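Local coordinates for putative Oleoyl-[acyl-carrier protein] thioesterase (Lactobacillus plantarum, PDB 2OWN) that probably hydrolyses the thioester bond of oleoyl-acyl carrier protein and related acyl-ACPs, releasing free fatty acids, at residues 37-42 with 82-86; 66-70 with 148-152. One frame throughout, in Å; residues are numbered along the deposited sequence.

Contact 1: residues 37-42 with 82-86; sequences IAVLAS and VTIAV
The carbonyl oxygen of Ile37 takes the helical hydrogen bond from Ala41 N at 3.1 Å and is covered at the same time by a strand methyl, Ile84 CG2 lying 3.6 Å from Ile37 O. Ile84 is the centre of the contact. Its CG1, anti to the carbonyl carbon (chi1 -52°), lies against the side chain of Ile37, which crosses it at about a right angle with the two CG1 atoms 4.0 Å apart. CG2, besides sitting over Ile37 O, presses on Ala41, and the 3.4 Å between Ile84 CG2 and Ala41 CB is a close contact for two methyl groups. This is the hot dog fold in action: the long helix 31-48 is the sausage held in the antiparallel sheet, and here the axis of 37-42 crosses that of 82-86 at -56°, 7.9 Å away at the closest. The small side chain of Ala41, which faces the strand, is consistent with this separation. Toward one end, Ile37 CD1 reaches Val82 CG2; toward the other, Val86 places CG1 between its backbone N and carbonyl carbon (chi1 66°), which brings that methyl to 3.6 Å from Ala41 O. No hydrogen bond joins helix to strand here. Strand 95-103 closes over Ala38 through Phe100, while Tyr21 of the second subunit packs on Ile37.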
loop_
_atom_site.group_PDB
_atom_site.type_symbol
_atom_site.label_atom_id
_atom_site.label_comp_id
_atom_site.label_asym_id
_atom_site.label_seq_id
_atom_site.Cartn_x
_atom_site.Cartn_y
_atom_site.Cartn_z
ATOM N N ILE B 37 1.612 8.428 -6.041
ATOM C CA ILE B 37 2.770 8.872 -6.869
ATOM C C ILE B 37 2.632 10.326 -7.362
ATOM O O ILE B 37 3.650 10.986 -7.540
ATOM C CB ILE B 37 3.138 7.861 -8.019
ATOM C CG1 ILE B 37 2.091 7.813 -9.148
ATOM C CG2 ILE B 37 3.419 6.464 -7.400
ATOM C CD1 ILE B 37 2.372 6.745 -10.213
ATOM N N ALA B 38 1.397 10.795 -7.616
ATOM C CA ALA B 38 1.131 12.205 -8.014
ATOM C C ALA B 38 1.532 13.140 -6.858
ATOM O O ALA B 38 2.291 14.089 -7.068
ATOM C CB ALA B 38 -0.328 12.424 -8.393
ATOM N N VAL B 39 1.048 12.815 -5.652
ATOM C CA VAL B 39 1.358 13.550 -4.397
ATOM C C VAL B 39 2.861 13.445 -4.021
ATOM O O VAL B 39 3.409 14.410 -3.476
ATOM C CB VAL B 39 0.375 13.144 -3.235
ATOM C CG1 VAL B 39 0.829 13.643 -1.841
ATOM C CG2 VAL B 39 -1.035 13.626 -3.565
ATOM N N LEU B 40 3.498 12.288 -4.303
ATOM C CA LEU B 40 4.953 12.062 -4.094
ATOM C C LEU B 40 5.749 13.076 -4.925
ATOM O O LEU B 40 6.691 13.662 -4.411
ATOM C CB LEU B 40 5.395 10.635 -4.472
ATOM C CG LEU B 40 6.864 10.233 -4.242
ATOM C CD1 LEU B 40 7.216 10.267 -2.754
ATOM C CD2 LEU B 40 7.140 8.863 -4.818
ATOM N N ALA B 41 5.362 13.248 -6.198
ATOM C CA ALA B 41 5.972 14.241 -7.123
ATOM C C ALA B 41 5.776 15.694 -6.625
ATOM O O ALA B 41 6.712 16.518 -6.723
ATOM C CB ALA B 41 5.416 14.086 -8.546
ATOM N N SER B 42 4.582 15.980 -6.082
ATOM C CA SER B 42 4.218 17.298 -5.519
ATOM C C SER B 42 5.017 17.627 -4.249
ATOM O O SER B 42 5.503 18.753 -4.126
ATOM C CB SER B 42 2.701 17.396 -5.261
ATOM O OG SER B 42 2.316 18.646 -4.713
ATOM N N VAL B 82 7.343 4.821 -14.963
ATOM C CA VAL B 82 6.526 5.986 -15.364
ATOM C C VAL B 82 7.184 7.284 -14.915
ATOM O O VAL B 82 7.902 7.291 -13.913
ATOM C CB VAL B 82 5.070 5.958 -14.804
ATOM C CG1 VAL B 82 4.313 4.757 -15.362
ATOM C CG2 VAL B 82 5.016 6.008 -13.240
ATOM N N THR B 83 6.907 8.361 -15.658
ATOM C CA THR B 83 7.394 9.710 -15.391
ATOM C C THR B 83 6.194 10.490 -14.830
ATOM O O THR B 83 5.143 10.536 -15.493
ATOM C CB THR B 83 7.969 10.345 -16.667
ATOM O OG1 THR B 83 9.101 9.573 -17.088
ATOM C CG2 THR B 83 8.415 11.786 -16.439
ATOM N N ILE B 84 6.335 11.038 -13.612
ATOM C CA ILE B 84 5.284 11.839 -12.947
ATOM C C ILE B 84 5.730 13.305 -13.008
ATOM O O ILE B 84 6.662 13.686 -12.288
ATOM C CB ILE B 84 4.970 11.451 -11.452
ATOM C CG1 ILE B 84 4.691 9.953 -11.263
ATOM C CG2 ILE B 84 3.783 12.287 -10.919
ATOM C CD1 ILE B 84 5.902 9.073 -11.214
ATOM N N ALA B 85 5.092 14.087 -13.888
ATOM C CA ALA B 85 5.348 15.530 -14.053
ATOM C C ALA B 85 4.274 16.265 -13.242
ATOM O O ALA B 85 3.116 15.829 -13.239
ATOM C CB ALA B 85 5.296 15.937 -15.507
ATOM N N VAL B 86 4.660 17.350 -12.559
ATOM C CA VAL B 86 3.753 18.162 -11.711
ATOM C C VAL B 86 4.003 19.680 -11.887
ATOM O O VAL B 86 5.122 20.085 -12.201
ATOM C CB VAL B 86 3.883 17.723 -10.215
ATOM C CG1 VAL B 86 5.278 18.034 -9.646
ATOM C CG2 VAL B 86 2.794 18.358 -9.363
#

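Contact 2: residues 66-70 with 148-152; sequences TQYAI and RLPRP. With SO4 (sulfate ion), chain O.
An anion site, occupied by a sulfate that probably came from the crystallisation liquor, forms where Gln67 of strand 61-72 meets the irregular segment 148-152. Gln67 NE2 donates to sulfate O3 at 2.8 Å (N-H...O angle 152°). Gln67 OE1, at the other end of the amide, accepts from a water at 2.6 Å, and the same water accepts from Leu149 N at 3.1 Å and bonds to sulfate O3, so both ends of the amide are engaged and its rotation is probably fixed. With CG anti to the carbonyl carbon (chi1 -47°) and the chain extended beyond it, the amide passes obliquely beside Leu149, whose CB lies 3.7 Å from Gln67 OE1. Arg151 approaches the anion with its edge, NE to O1 in the guanidinium plane at 3.3 Å and NH2 to O4, both bonds weak. A classic beta bulge sets Thr66 and Gln67 both opposite Ile116 of strand 109-121, in the sheet of the N-terminal hot dog domain. Replacing Gln67 by an alanine would probably cost the sulfate the bond from NE2 and leave the water bound to Leu149 N without one of its mates. Further along, Ala69 CB meets Pro150 CD at 3.8 Å and Leu149 CD2 at 4.1 Å, a small apolar patch beside the polar site. A second water spans the backbones, bonded to Tyr68 O and, at 2.6 Å, to Pro150 O. Arg208 of strand 200-209 also touches Gln67 and Arg151.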
loop_
_atom_site.group_PDB
_atom_site.type_symbol
_atom_site.label_atom_id
_atom_site.label_comp_id
_atom_site.label_asym_id
_atom_site.label_seq_id
_atom_site.Cartn_x
_atom_site.Cartn_y
_atom_site.Cartn_z
ATOM N N THR B 66 -9.297 19.663 -1.839
ATOM C CA THR B 66 -10.760 19.664 -1.829
ATOM C C THR B 66 -11.351 18.920 -3.032
ATOM O O THR B 66 -12.417 18.311 -2.884
ATOM C CB THR B 66 -11.331 21.109 -1.792
ATOM O OG1 THR B 66 -10.884 21.850 -2.936
ATOM C CG2 THR B 66 -10.890 21.828 -0.523
ATOM N N GLN B 67 -10.670 18.971 -4.196
ATOM C CA GLN B 67 -11.127 18.350 -5.442
ATOM C C GLN B 67 -10.046 17.678 -6.304
ATOM O O GLN B 67 -8.894 18.108 -6.274
ATOM C CB GLN B 67 -11.738 19.432 -6.344
ATOM C CG GLN B 67 -12.736 20.402 -5.687
ATOM C CD GLN B 67 -13.405 21.365 -6.649
ATOM O OE1 GLN B 67 -13.302 21.245 -7.873
ATOM N NE2 GLN B 67 -14.112 22.334 -6.086
ATOM N N TYR B 68 -10.454 16.637 -7.052
ATOM C CA TYR B 68 -9.636 15.922 -8.064
ATOM C C TYR B 68 -10.504 15.575 -9.294
ATOM O O TYR B 68 -11.659 15.190 -9.134
ATOM C CB TYR B 68 -9.003 14.586 -7.626
ATOM C CG TYR B 68 -7.793 14.631 -6.744
ATOM C CD1 TYR B 68 -6.560 15.117 -7.240
ATOM C CD2 TYR B 68 -7.806 14.046 -5.463
ATOM C CE1 TYR B 68 -5.378 15.119 -6.429
ATOM C CE2 TYR B 68 -6.633 14.030 -4.637
ATOM C CZ TYR B 68 -5.423 14.570 -5.130
ATOM O OH TYR B 68 -4.285 14.572 -4.337
ATOM N N ALA B 69 -9.925 15.748 -10.483
ATOM C CA ALA B 69 -10.510 15.364 -11.783
ATOM C C ALA B 69 -9.362 14.580 -12.435
ATOM O O ALA B 69 -8.293 15.152 -12.622
ATOM C CB ALA B 69 -10.906 16.555 -12.610
ATOM N N ILE B 70 -9.574 13.295 -12.730
ATOM C CA ILE B 70 -8.548 12.391 -13.296
ATOM C C ILE B 70 -9.025 11.868 -14.651
ATOM O O ILE B 70 -10.121 11.324 -14.713
ATOM C CB ILE B 70 -8.270 11.184 -12.351
ATOM C CG1 ILE B 70 -8.032 11.627 -10.889
ATOM C CG2 ILE B 70 -7.089 10.333 -12.870
ATOM C CD1 ILE B 70 -7.855 10.487 -9.922
ATOM N N ARG B 148 -14.195 25.708 -13.144
ATOM C CA ARG B 148 -14.802 24.709 -12.256
ATOM C C ARG B 148 -14.491 23.314 -12.804
ATOM O O ARG B 148 -14.680 23.058 -13.998
ATOM C CB ARG B 148 -16.321 24.920 -12.108
ATOM C CG ARG B 148 -16.899 24.338 -10.818
ATOM C CD ARG B 148 -18.433 24.469 -10.739
ATOM N NE ARG B 148 -19.158 23.418 -11.464
ATOM C CZ ARG B 148 -20.491 23.350 -11.634
ATOM N NH1 ARG B 148 -21.336 24.275 -11.137
ATOM N NH2 ARG B 148 -20.997 22.318 -12.331
ATOM N N LEU B 149 -13.985 22.418 -11.946
ATOM C CA LEU B 149 -13.652 21.031 -12.366
ATOM C C LEU B 149 -14.955 20.223 -12.572
ATOM O O LEU B 149 -15.999 20.629 -12.034
ATOM C CB LEU B 149 -12.727 20.307 -11.361
ATOM C CG LEU B 149 -11.244 20.705 -11.222
ATOM C CD1 LEU B 149 -11.004 22.172 -10.877
ATOM C CD2 LEU B 149 -10.595 19.795 -10.177
ATOM N N PRO B 150 -14.919 19.107 -13.360
ATOM C CA PRO B 150 -16.131 18.278 -13.540
ATOM C C PRO B 150 -16.655 17.741 -12.198
ATOM O O PRO B 150 -15.887 17.130 -11.461
ATOM C CB PRO B 150 -15.661 17.144 -14.464
ATOM C CG PRO B 150 -14.470 17.674 -15.131
ATOM C CD PRO B 150 -13.798 18.552 -14.142
ATOM N N ARG B 151 -17.897 18.087 -11.854
ATOM C CA ARG B 151 -18.506 17.660 -10.593
ATOM C C ARG B 151 -18.930 16.192 -10.606
ATOM O O ARG B 151 -19.360 15.697 -11.665
ATOM C CB ARG B 151 -19.772 18.472 -10.225
ATOM C CG ARG B 151 -19.555 19.854 -9.668
ATOM C CD ARG B 151 -20.910 20.486 -9.377
ATOM N NE ARG B 151 -20.842 21.744 -8.625
ATOM C CZ ARG B 151 -21.896 22.520 -8.315
ATOM N NH1 ARG B 151 -23.158 22.212 -8.680
ATOM N NH2 ARG B 151 -21.686 23.638 -7.613
ATOM N N PRO B 152 -18.806 15.490 -9.440
ATOM C CA PRO B 152 -19.365 14.139 -9.379
ATOM C C PRO B 152 -20.913 14.223 -9.335
ATOM O O PRO B 152 -21.488 15.298 -9.055
ATOM C CB PRO B 152 -18.819 13.564 -8.056
ATOM C CG PRO B 152 -17.816 14.504 -7.576
ATOM C CD PRO B 152 -18.126 15.829 -8.170
HETATM S S SO4 O . -17.411 23.421 -7.035
HETATM O O1 SO4 O . -17.649 22.633 -8.231
HETATM O O2 SO4 O . -17.536 22.552 -5.869
HETATM O O3 SO4 O . -16.066 23.983 -7.106
HETATM O O4 SO4 O . -18.369 24.517 -6.949
HETATM O O HOH W 1 -14.168 23.442 -9.043
HETATM O O HOH W 2 -13.386 16.670 -10.728
#

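In the fold
The two contacts work on different faces of the same curved sheet. Contact 1 is core: helix against strand, sealed by aliphatic groups and without a hydrogen bond between its segments. Contact 2 is mixed, its Leu149 and Ala69 buried but its arginines and Pro150 exposed, and waters and a sulfate do much of the joining. Strands 61-72 and 81-91 follow each other in the chain, and the centres of the two contacts are about 18 Å apart. Tyr68 connects the two contacts: turned away from 148-152, it packs against helix 31-48, its OH lying 3.5 Å from Val39 CG2.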